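Local coordinates for putative oxidoreductase molybdopterin-binding subunit (Sulfolobus tokodaii, PDB 4ZOH), which binds pterin cytosine dinucleotide and probably serves as the molybdenum-cofactor subunit of an oxidoreductase of the xanthine dehydrogenase and aldehyde oxidase family, at residues N177-A188 against F201-V211; A214-H222 against P327-G335. One frame throughout, in Å; residues are numbered along the deposited sequence.

Contact 1 (N177-A188 against F201-V211); sequences NKLTFYSSTQSA and FENIRVIQPDV
Leu179 to Ser183 and Asn203 to Ile207 are joined by a parallel beta ladder, the two strands of a beta-alpha-beta unit. Five backbone hydrogen bonds build it. Leu179 N binds Asn203 O, and Leu179 O takes Arg205 N. Arg205 O takes Phe181 N, and Phe181 O takes Ile207 N at 2.9 Å. Ser183 N closes the ladder on Ile207 O. CA-H...O contacts run between these bonds, as from Tyr182 CA to Ile207 O (3.2 Å).

Past the strands, one amide carries the polar contact. The extended chain of Gln208, with CG opposite the backbone N (chi1 174°), brings NE2 to Thr185 O at 2.8 Å. The donor is tilted from the carbonyl plane by 27°. A water donates to Gln208 OE1 and accepts from Ala188 N. Nearby, Pro209 CD rests against Ser183 O at 3.3 Å, a plain van der Waals contact. Near the other end, a second water links Thr180 OG1 to Arg205 NH1, entering in the plane of the guanidinium at its edge.

Apolar contacts differ on the two faces of the sheet. On one, Tyr182 and Ile207 run side by side in the same direction, with CE1 of Tyr182 3.5 Å from CD1 of Ile207. On the other, Phe181 CB meets Val206 CG2 at 4.0 Å. Ala188 CB adds a contact to Val206 CG1 at 3.8 Å.

The charged ends have partners elsewhere: Arg205 forms a salt bridge with Asp471, and Lys178 with Glu473 and with Glu466 of the second subunit. Helix 188-199 makes the crossover between the strands. It packs with helix 223-235 against Leu179 and Phe181, while strand 170-174 flanks strand 179-183 on the side away from strand 204-207.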
loop_
_atom_site.group_PDB
_atom_site.type_symbol
_atom_site.label_atom_id
_atom_site.label_comp_id
_atom_site.label_asym_id
_atom_site.label_seq_id
_atom_site.Cartn_x
_atom_site.Cartn_y
_atom_site.Cartn_z
ATOM N N ASN A 177 -2.237 -14.363 11.068
ATOM C CA ASN A 177 -1.502 -14.273 12.318
ATOM C C ASN A 177 -1.610 -12.846 12.918
ATOM O O ASN A 177 -1.749 -12.652 14.142
ATOM C CB ASN A 177 -0.010 -14.577 12.086
ATOM C CG ASN A 177 0.853 -14.214 13.299
ATOM O OD1 ASN A 177 0.550 -14.612 14.440
ATOM N ND2 ASN A 177 1.915 -13.429 13.069
ATOM N N LYS A 178 -1.480 -11.855 12.053
ATOM C CA LYS A 178 -1.334 -10.488 12.507
ATOM C C LYS A 178 -2.394 -9.548 11.876
ATOM O O LYS A 178 -2.626 -9.560 10.644
ATOM C CB LYS A 178 0.069 -10.114 12.154
ATOM C CG LYS A 178 0.422 -8.702 12.383
ATOM C CD LYS A 178 1.841 -8.643 11.844
ATOM C CE LYS A 178 2.374 -7.245 11.818
ATOM N NZ LYS A 178 3.812 -7.402 11.429
ATOM N N LEU A 179 -2.997 -8.730 12.720
ATOM C CA LEU A 179 -3.859 -7.643 12.265
ATOM C C LEU A 179 -3.031 -6.393 12.010
ATOM O O LEU A 179 -2.366 -5.909 12.906
ATOM C CB LEU A 179 -4.907 -7.268 13.312
ATOM C CG LEU A 179 -5.964 -6.191 12.975
ATOM C CD1 LEU A 179 -6.692 -6.437 11.690
ATOM C CD2 LEU A 179 -6.911 -6.026 14.158
ATOM N N THR A 180 -3.087 -5.870 10.792
ATOM C CA THR A 180 -2.555 -4.475 10.574
ATOM C C THR A 180 -3.752 -3.541 10.446
ATOM O O THR A 180 -4.663 -3.872 9.703
ATOM C CB THR A 180 -1.633 -4.411 9.352
ATOM O OG1 THR A 180 -0.539 -5.307 9.580
ATOM C CG2 THR A 180 -1.091 -3.027 9.156
ATOM N N PHE A 181 -3.769 -2.449 11.220
ATOM C CA PHE A 181 -4.931 -1.518 11.324
ATOM C C PHE A 181 -4.480 -0.072 11.105
ATOM O O PHE A 181 -3.679 0.441 11.931
ATOM C CB PHE A 181 -5.531 -1.577 12.771
ATOM C CG PHE A 181 -6.987 -1.116 12.842
ATOM C CD1 PHE A 181 -8.026 -1.967 12.510
ATOM C CD2 PHE A 181 -7.320 0.167 13.267
ATOM C CE1 PHE A 181 -9.372 -1.538 12.558
ATOM C CE2 PHE A 181 -8.648 0.589 13.349
ATOM C CZ PHE A 181 -9.682 -0.264 13.003
ATOM N N TYR A 182 -4.949 0.581 10.018
ATOM C CA TYR A 182 -4.619 2.004 9.778
ATOM C C TYR A 182 -5.828 2.793 10.236
ATOM O O TYR A 182 -6.936 2.391 9.954
ATOM C CB TYR A 182 -4.400 2.323 8.313
ATOM C CG TYR A 182 -3.331 1.538 7.586
ATOM C CD1 TYR A 182 -2.088 2.142 7.278
ATOM C CD2 TYR A 182 -3.570 0.224 7.167
ATOM C CE1 TYR A 182 -1.141 1.458 6.539
ATOM C CE2 TYR A 182 -2.611 -0.469 6.444
ATOM C CZ TYR A 182 -1.420 0.160 6.152
ATOM O OH TYR A 182 -0.495 -0.549 5.491
ATOM N N SER A 183 -5.624 3.922 10.881
ATOM C CA SER A 183 -6.770 4.640 11.344
ATOM C C SER A 183 -6.457 6.113 11.460
ATOM O O SER A 183 -5.315 6.505 11.863
ATOM C CB SER A 183 -7.229 4.109 12.737
ATOM O OG SER A 183 -8.444 4.751 13.173
ATOM N N SER A 184 -7.484 6.903 11.205
ATOM C CA SER A 184 -7.402 8.327 11.429
ATOM C C SER A 184 -7.593 8.491 12.922
ATOM O O SER A 184 -8.702 8.633 13.416
ATOM C CB SER A 184 -8.449 9.105 10.589
ATOM O OG SER A 184 -8.293 10.510 10.789
ATOM N N THR A 185 -6.515 8.338 13.646
ATOM C CA THR A 185 -6.610 8.305 15.094
ATOM C C THR A 185 -5.612 9.316 15.686
ATOM O O THR A 185 -4.715 9.761 14.943
ATOM C CB THR A 185 -6.299 6.879 15.632
ATOM O OG1 THR A 185 -6.533 6.842 17.031
ATOM C CG2 THR A 185 -4.870 6.456 15.354
ATOM N N GLN A 186 -5.709 9.599 16.995
ATOM C CA GLN A 186 -4.737 10.515 17.676
ATOM C C GLN A 186 -3.485 9.828 18.228
ATOM O O GLN A 186 -2.540 10.482 18.679
ATOM C CB GLN A 186 -5.409 11.394 18.741
ATOM C CG GLN A 186 -6.446 12.303 18.123
ATOM C CD GLN A 186 -7.080 13.270 19.104
ATOM O OE1 GLN A 186 -8.282 13.555 19.000
ATOM N NE2 GLN A 186 -6.319 13.733 20.059
ATOM N N SER A 187 -3.448 8.495 18.158
ATOM C CA SER A 187 -2.296 7.776 18.659
ATOM C C SER A 187 -2.348 6.353 18.159
ATOM O O SER A 187 -3.256 5.629 18.549
ATOM C CB SER A 187 -2.310 7.707 20.210
ATOM O OG SER A 187 -1.190 6.971 20.703
ATOM N N ALA A 188 -1.339 5.931 17.413
ATOM C CA ALA A 188 -1.288 4.514 16.967
ATOM C C ALA A 188 -1.143 3.533 18.199
ATOM O O ALA A 188 -1.783 2.523 18.243
ATOM C CB ALA A 188 -0.178 4.295 15.962
ATOM N N PHE A 201 -5.773 -10.469 21.680
ATOM C CA PHE A 201 -4.442 -10.913 21.286
ATOM C C PHE A 201 -3.504 -9.730 20.966
ATOM O O PHE A 201 -3.964 -8.601 20.689
ATOM C CB PHE A 201 -4.518 -11.958 20.139
ATOM C CG PHE A 201 -4.776 -11.354 18.778
ATOM C CD1 PHE A 201 -3.797 -11.376 17.811
ATOM C CD2 PHE A 201 -5.986 -10.728 18.499
ATOM C CE1 PHE A 201 -4.013 -10.800 16.578
ATOM C CE2 PHE A 201 -6.215 -10.149 17.261
ATOM C CZ PHE A 201 -5.213 -10.173 16.308
ATOM N N GLU A 202 -2.201 -10.013 20.988
ATOM C CA GLU A 202 -1.183 -8.991 21.047
ATOM C C GLU A 202 -0.626 -8.674 19.640
ATOM O O GLU A 202 0.069 -7.665 19.463
ATOM C CB GLU A 202 -0.096 -9.423 21.996
ATOM C CG GLU A 202 0.733 -10.620 21.490
ATOM C CD GLU A 202 1.869 -10.909 22.441
ATOM O OE1 GLU A 202 1.882 -10.282 23.523
ATOM O OE2 GLU A 202 2.779 -11.695 22.114
ATOM N N ASN A 203 -0.918 -9.522 18.641
ATOM C CA ASN A 203 -0.238 -9.390 17.351
ATOM C C ASN A 203 -0.917 -8.418 16.415
ATOM O O ASN A 203 -1.564 -8.827 15.438
ATOM C CB ASN A 203 0.010 -10.748 16.708
ATOM C CG ASN A 203 1.405 -11.194 16.949
ATOM O OD1 ASN A 203 1.637 -12.036 17.796
ATOM N ND2 ASN A 203 2.373 -10.567 16.243
ATOM N N ILE A 204 -0.884 -7.156 16.845
ATOM C CA ILE A 204 -1.605 -6.088 16.179
ATOM C C ILE A 204 -0.574 -4.974 15.928
ATOM O O ILE A 204 0.138 -4.580 16.845
ATOM C CB ILE A 204 -2.752 -5.569 17.021
ATOM C CG1 ILE A 204 -3.710 -6.756 17.425
ATOM C CG2 ILE A 204 -3.484 -4.427 16.293
ATOM C CD1 ILE A 204 -5.019 -6.260 18.039
ATOM N N ARG A 205 -0.422 -4.596 14.658
ATOM C CA ARG A 205 0.323 -3.379 14.291
ATOM C C ARG A 205 -0.711 -2.276 13.955
ATOM O O ARG A 205 -1.637 -2.519 13.165
ATOM C CB ARG A 205 1.131 -3.668 13.028
ATOM C CG ARG A 205 1.895 -2.435 12.511
ATOM C CD ARG A 205 2.572 -2.771 11.198
ATOM N NE ARG A 205 3.670 -1.866 10.882
ATOM C CZ ARG A 205 4.562 -2.105 9.907
ATOM N NH1 ARG A 205 4.462 -3.202 9.176
ATOM N NH2 ARG A 205 5.566 -1.265 9.675
ATOM N N VAL A 206 -0.536 -1.081 14.511
ATOM C CA VAL A 206 -1.367 0.054 14.201
ATOM C C VAL A 206 -0.500 1.131 13.467
ATOM O O VAL A 206 0.646 1.374 13.806
ATOM C CB VAL A 206 -2.138 0.627 15.421
ATOM C CG1 VAL A 206 -2.942 1.833 14.996
ATOM C CG2 VAL A 206 -3.217 -0.419 15.884
ATOM N N ILE A 207 -1.088 1.745 12.459
ATOM C CA ILE A 207 -0.445 2.816 11.697
ATOM C C ILE A 207 -1.386 4.005 11.729
ATOM O O ILE A 207 -2.516 3.911 11.258
ATOM C CB ILE A 207 -0.129 2.375 10.251
ATOM C CG1 ILE A 207 0.944 1.270 10.296
ATOM C CG2 ILE A 207 0.342 3.584 9.400
ATOM C CD1 ILE A 207 1.245 0.605 8.973
ATOM N N GLN A 208 -0.899 5.105 12.326
ATOM C CA GLN A 208 -1.517 6.408 12.146
ATOM C C GLN A 208 -0.856 7.067 10.939
ATOM O O GLN A 208 0.296 7.474 11.034
ATOM C CB GLN A 208 -1.306 7.253 13.373
ATOM C CG GLN A 208 -1.779 8.705 13.286
ATOM C CD GLN A 208 -1.139 9.543 14.429
ATOM O OE1 GLN A 208 0.024 9.356 14.752
ATOM N NE2 GLN A 208 -1.951 10.346 15.115
ATOM N N PRO A 209 -1.563 7.164 9.814
ATOM C CA PRO A 209 -0.992 7.805 8.570
ATOM C C PRO A 209 -1.230 9.332 8.774
ATOM O O PRO A 209 -1.503 9.747 9.949
ATOM C CB PRO A 209 -1.900 7.248 7.459
ATOM C CG PRO A 209 -3.247 7.157 8.139
ATOM C CD PRO A 209 -2.956 6.708 9.586
ATOM N N ASP A 210 -1.207 10.138 7.721
ATOM C CA ASP A 210 -1.570 11.555 7.930
ATOM C C ASP A 210 -3.001 11.624 8.452
ATOM O O ASP A 210 -3.874 10.941 7.943
ATOM C CB ASP A 210 -1.397 12.401 6.607
ATOM C CG ASP A 210 0.050 12.398 6.136
ATOM O OD1 ASP A 210 0.917 12.773 6.967
ATOM O OD2 ASP A 210 0.361 11.916 5.020
ATOM N N VAL A 211 -3.239 12.505 9.421
ATOM C CA VAL A 211 -4.559 12.707 9.940
ATOM C C VAL A 211 -5.020 14.150 9.729
ATOM O O VAL A 211 -4.352 15.097 10.169
ATOM C CB VAL A 211 -4.526 12.339 11.470
ATOM C CG1 VAL A 211 -5.877 12.649 12.171
ATOM C CG2 VAL A 211 -4.056 10.884 11.583
HETATM O O HOH W 1 2.120 -5.259 8.933
HETATM O O HOH W 2 0.821 7.695 16.749
#

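Contact 2 (A214-H222 against P327-G335). With MCN (pterin cytosine dinucleotide), chain D.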
loop_
_atom_site.group_PDB
_atom_site.type_symbol
_atom_site.label_atom_id
_atom_site.label_comp_id
_atom_site.label_asym_id
_atom_site.label_seq_id
_atom_site.Cartn_x
_atom_site.Cartn_y
_atom_site.Cartn_z
ATOM N N ALA A 214 -8.454 16.441 14.456
ATOM C CA ALA A 214 -9.183 15.572 15.356
ATOM C C ALA A 214 -9.871 16.422 16.413
ATOM O O ALA A 214 -11.122 16.333 16.588
ATOM C CB ALA A 214 -8.215 14.610 16.012
ATOM N N PHE A 215 -9.048 17.252 17.102
ATOM C CA PHE A 215 -9.525 18.227 18.129
ATOM C C PHE A 215 -10.217 17.457 19.265
ATOM O O PHE A 215 -11.180 17.940 19.839
ATOM C CB PHE A 215 -10.442 19.290 17.516
ATOM C CG PHE A 215 -9.827 19.955 16.310
ATOM C CD1 PHE A 215 -8.816 20.910 16.463
ATOM C CD2 PHE A 215 -10.219 19.588 14.998
ATOM C CE1 PHE A 215 -8.242 21.525 15.338
ATOM C CE2 PHE A 215 -9.623 20.188 13.878
ATOM C CZ PHE A 215 -8.623 21.154 14.033
ATOM N N GLY A 216 -9.713 16.227 19.507
ATOM C CA GLY A 216 -10.092 15.435 20.641
ATOM C C GLY A 216 -11.019 14.325 20.175
ATOM O O GLY A 216 -11.073 13.339 20.793
ATOM N N SER A 217 -11.669 14.485 19.031
ATOM C CA SER A 217 -12.605 13.522 18.508
ATOM C C SER A 217 -12.064 12.121 18.144
ATOM O O SER A 217 -12.898 11.254 17.875
ATOM C CB SER A 217 -13.375 14.113 17.340
ATOM O OG SER A 217 -12.607 14.042 16.177
ATOM N N LYS A 218 -10.722 11.924 18.098
ATOM C CA LYS A 218 -10.088 10.687 17.612
ATOM C C LYS A 218 -9.145 10.068 18.693
ATOM O O LYS A 218 -8.277 9.211 18.411
ATOM C CB LYS A 218 -9.363 10.904 16.254
ATOM C CG LYS A 218 -10.326 11.259 15.092
ATOM C CD LYS A 218 -9.607 11.762 13.814
ATOM C CE LYS A 218 -10.611 12.284 12.811
ATOM N NZ LYS A 218 -9.908 12.655 11.512
ATOM N N ILE A 219 -9.281 10.548 19.928
ATOM C CA ILE A 219 -8.576 9.889 21.038
ATOM C C ILE A 219 -9.092 8.450 21.258
ATOM O O ILE A 219 -8.320 7.485 21.226
ATOM C CB ILE A 219 -8.747 10.654 22.368
ATOM C CG1 ILE A 219 -8.208 12.085 22.231
ATOM C CG2 ILE A 219 -8.058 9.856 23.511
ATOM C CD1 ILE A 219 -8.415 12.906 23.542
ATOM N N ILE A 220 -10.416 8.335 21.428
ATOM C CA ILE A 220 -11.012 7.058 21.761
ATOM C C ILE A 220 -11.015 6.173 20.518
ATOM O O ILE A 220 -10.903 6.682 19.372
ATOM C CB ILE A 220 -12.469 7.255 22.286
ATOM C CG1 ILE A 220 -13.444 7.764 21.197
ATOM C CG2 ILE A 220 -12.425 8.162 23.513
ATOM C CD1 ILE A 220 -14.895 7.794 21.670
ATOM N N ALA A 221 -11.126 4.861 20.735
ATOM C CA ALA A 221 -11.523 3.953 19.636
ATOM C C ALA A 221 -13.009 4.024 19.559
ATOM O O ALA A 221 -13.688 3.853 20.576
ATOM C CB ALA A 221 -11.074 2.510 19.916
ATOM N N HIS A 222 -13.503 4.250 18.371
ATOM C CA HIS A 222 -14.857 4.333 18.147
ATOM C C HIS A 222 -15.536 2.976 17.941
ATOM O O HIS A 222 -14.871 2.048 17.530
ATOM C CB HIS A 222 -15.063 5.180 16.906
ATOM C CG HIS A 222 -14.834 6.626 17.185
ATOM N ND1 HIS A 222 -15.858 7.479 17.509
ATOM C CD2 HIS A 222 -13.692 7.349 17.275
ATOM C CE1 HIS A 222 -15.379 8.693 17.730
ATOM N NE2 HIS A 222 -14.062 8.635 17.615
ATOM N N PRO A 327 -22.713 9.514 22.416
ATOM C CA PRO A 327 -21.868 9.771 23.575
ATOM C C PRO A 327 -20.873 10.977 23.424
ATOM O O PRO A 327 -20.230 11.115 22.385
ATOM C CB PRO A 327 -21.060 8.460 23.688
ATOM C CG PRO A 327 -21.916 7.436 23.008
ATOM C CD PRO A 327 -22.405 8.204 21.829
ATOM N N THR A 328 -20.665 11.731 24.494
ATOM C CA THR A 328 -19.893 12.960 24.510
ATOM C C THR A 328 -18.412 12.575 24.637
ATOM O O THR A 328 -18.095 11.608 25.313
ATOM C CB THR A 328 -20.327 13.810 25.742
ATOM O OG1 THR A 328 -21.771 13.911 25.754
ATOM C CG2 THR A 328 -19.633 15.279 25.686
ATOM N N GLN A 329 -17.510 13.359 24.049
ATOM C CA GLN A 329 -16.056 13.079 24.079
ATOM C C GLN A 329 -15.256 14.341 24.282
ATOM O O GLN A 329 -15.751 15.421 24.123
ATOM C CB GLN A 329 -15.553 12.624 22.692
ATOM C CG GLN A 329 -16.338 11.598 21.978
ATOM C CD GLN A 329 -15.805 11.382 20.553
ATOM O OE1 GLN A 329 -16.562 11.485 19.571
ATOM N NE2 GLN A 329 -14.526 11.128 20.445
ATOM N N SER A 330 -13.964 14.181 24.473
ATOM C CA SER A 330 -13.037 15.310 24.524
ATOM C C SER A 330 -13.256 16.131 23.253
ATOM O O SER A 330 -13.325 15.593 22.123
ATOM C CB SER A 330 -11.622 14.836 24.514
ATOM O OG SER A 330 -11.165 14.575 25.809
ATOM N N TYR A 331 -13.369 17.442 23.455
ATOM C CA TYR A 331 -13.150 18.433 22.390
ATOM C C TYR A 331 -12.188 19.491 22.935
ATOM O O TYR A 331 -12.321 19.919 24.121
ATOM C CB TYR A 331 -14.422 19.077 21.970
ATOM C CG TYR A 331 -14.290 20.235 20.995
ATOM C CD1 TYR A 331 -13.636 20.052 19.743
ATOM C CD2 TYR A 331 -14.786 21.476 21.293
ATOM C CE1 TYR A 331 -13.578 21.058 18.792
ATOM C CE2 TYR A 331 -14.719 22.507 20.375
ATOM C CZ TYR A 331 -14.112 22.293 19.110
ATOM O OH TYR A 331 -14.020 23.295 18.170
ATOM N N ARG A 332 -11.225 19.882 22.077
ATOM C CA ARG A 332 -10.235 20.906 22.341
ATOM C C ARG A 332 -10.382 21.678 23.655
ATOM O O ARG A 332 -11.254 22.522 23.780
ATOM C CB ARG A 332 -10.126 21.872 21.131
ATOM C CG ARG A 332 -8.789 22.664 21.201
ATOM C CD ARG A 332 -8.634 23.577 19.987
ATOM N NE ARG A 332 -7.244 24.087 19.865
ATOM C CZ ARG A 332 -6.677 24.386 18.680
ATOM N NH1 ARG A 332 -7.391 24.210 17.573
ATOM N NH2 ARG A 332 -5.396 24.783 18.601
ATOM N N GLY A 333 -9.547 21.334 24.621
ATOM C CA GLY A 333 -9.629 21.816 25.997
ATOM C C GLY A 333 -10.217 20.807 27.014
ATOM O O GLY A 333 -9.850 20.842 28.162
ATOM N N ALA A 334 -11.153 19.973 26.582
ATOM C CA ALA A 334 -11.553 18.755 27.302
ATOM C C ALA A 334 -11.940 19.070 28.784
ATOM O O ALA A 334 -11.247 18.628 29.754
ATOM C CB ALA A 334 -10.404 17.753 27.241
ATOM N N GLY A 335 -12.943 19.916 28.925
ATOM C CA GLY A 335 -13.441 20.326 30.253
ATOM C C GLY A 335 -12.903 21.679 30.757
ATOM O O GLY A 335 -13.569 22.385 31.528
HETATM N N1 MCN D . 4.581 24.949 21.085
HETATM C C2 MCN D . 5.780 25.607 21.304
HETATM N N3 MCN D . 6.141 26.040 22.553
HETATM C C4 MCN D . 5.263 25.811 23.606
HETATM C C5 MCN D . 4.052 25.152 23.401
HETATM C C6 MCN D . 3.711 24.690 22.129
HETATM O O2 MCN D . 6.592 25.834 20.401
HETATM N N4 MCN D . 5.626 26.232 24.799
HETATM C "C1'" MCN D . 4.295 24.502 19.720
HETATM C C2D MCN D . 4.787 23.064 19.539
HETATM O "O2'" MCN D . 6.079 22.991 19.018
HETATM C "C3'" MCN D . 3.855 22.532 18.484
HETATM C C4D MCN D . 2.583 23.048 19.016
HETATM O O4D MCN D . 2.907 24.425 19.496
HETATM O "O3'" MCN D . 4.092 23.050 17.221
HETATM C "C5'" MCN D . 2.449 21.959 20.063
HETATM O "O5'" MCN D . 1.541 22.254 20.958
HETATM P PA MCN D . 1.370 21.435 22.350
HETATM O O1A MCN D . 2.433 20.559 22.798
HETATM O O2A MCN D . 0.901 22.591 23.187
HETATM O O3A MCN D . -0.038 20.631 21.885
HETATM P PB MCN D . 0.015 19.234 21.078
HETATM O O1B MCN D . 0.090 18.119 22.108
HETATM O O2B MCN D . 1.004 19.152 19.999
HETATM O O3B MCN D . -1.363 19.305 20.416
HETATM C C10 MCN D . -2.580 18.790 21.022
HETATM C "C9'" MCN D . -3.683 19.818 20.958
HETATM C "C8'" MCN D . -4.971 19.283 21.298
HETATM S "S8'" MCN D . -5.202 18.448 22.827
HETATM C "C7'" MCN D . -6.077 19.499 20.532
HETATM S "S7'" MCN D . -7.713 18.970 21.007
HETATM C "C6'" MCN D . -6.036 20.303 19.326
HETATM C C7 MCN D . -4.750 21.194 19.312
HETATM O "O9'" MCN D . -3.665 20.350 19.637
HETATM N "N5'" MCN D . -6.193 19.519 18.102
HETATM C C4A MCN D . -5.631 19.893 16.865
HETATM N "N8'" MCN D . -4.533 21.763 17.946
HETATM C C4B MCN D . -4.815 21.059 16.813
HETATM N "N1'" MCN D . -4.287 21.505 15.670
HETATM C "C2'" MCN D . -4.488 20.813 14.552
HETATM N "N2'" MCN D . -3.937 21.266 13.446
HETATM N "N3'" MCN D . -5.298 19.630 14.505
HETATM C "C4'" MCN D . -5.910 19.155 15.688
HETATM O "O4'" MCN D . -6.638 18.120 15.656
HETATM O O HOH W 3 -12.401 11.152 22.114
#
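Ser217 O is gripped by two side-chain donors, His222 NE2 from its own loop and Gln329 NE2 from the facing one. These loops form part of the pterin pocket of a molybdenum-cofactor domain. The His222 bond, 2.9 Å from NE2 to Ser217 O, lies in both the carbonyl plane and the ring plane. Gln329 NE2 comes instead from above the carbonyl plane, 3.0 Å from Ser217 O. The two donors therefore reach this buried oxygen from different directions. The Gln329 amide stands at 74° to the His222 ring. Its OE1 is held by Gly253 N, which helps fix the amide's rotation. A water joins Gln329 NE2 to Gly216 O.

Residues Ala214 to Ser217 make a type I' turn. Ser217 OG and N both reach Ala214 O. Arg332 N donates to Phe215 O, tying the second loop to this turn.

The cofactor sits at the same end. Its O4' accepts from Ala214 N (2.7 Å) and Phe215 N, and lies over the centre of the Phe215 ring. Arg332 NH1 meets that ring near its plane at the edge and bonds to Gln613. Arg332 turns its CG away from the backbone N (chi1 -162°), and the extended chain beyond it runs along the pterin. One guanidinium face lies over the cofactor, with Arg332 NH2 3.2 Å from N8'.

In the fold
From the N terminus, the chain enters contact 1 at 177-188, turns through helix 188-199 and returns at 201-211, closing a short loop of 12 residues. Contact 2 opens just afterwards at 214-222. It closes only at 327-335, after a loop of 104 residues. The two loops follow in series and neither crosses the other. Even so, the contacts meet in space, their centres about 19 Å apart. Ser184 OG probably bonds to Lys218 NZ, and Gln186 N to Lys218 O. The side chain of Gln186 reaches to about 5 Å from the molybdenum. The turn after strand 179-183 thereby ties the sheet to the cofactor loop 214-222.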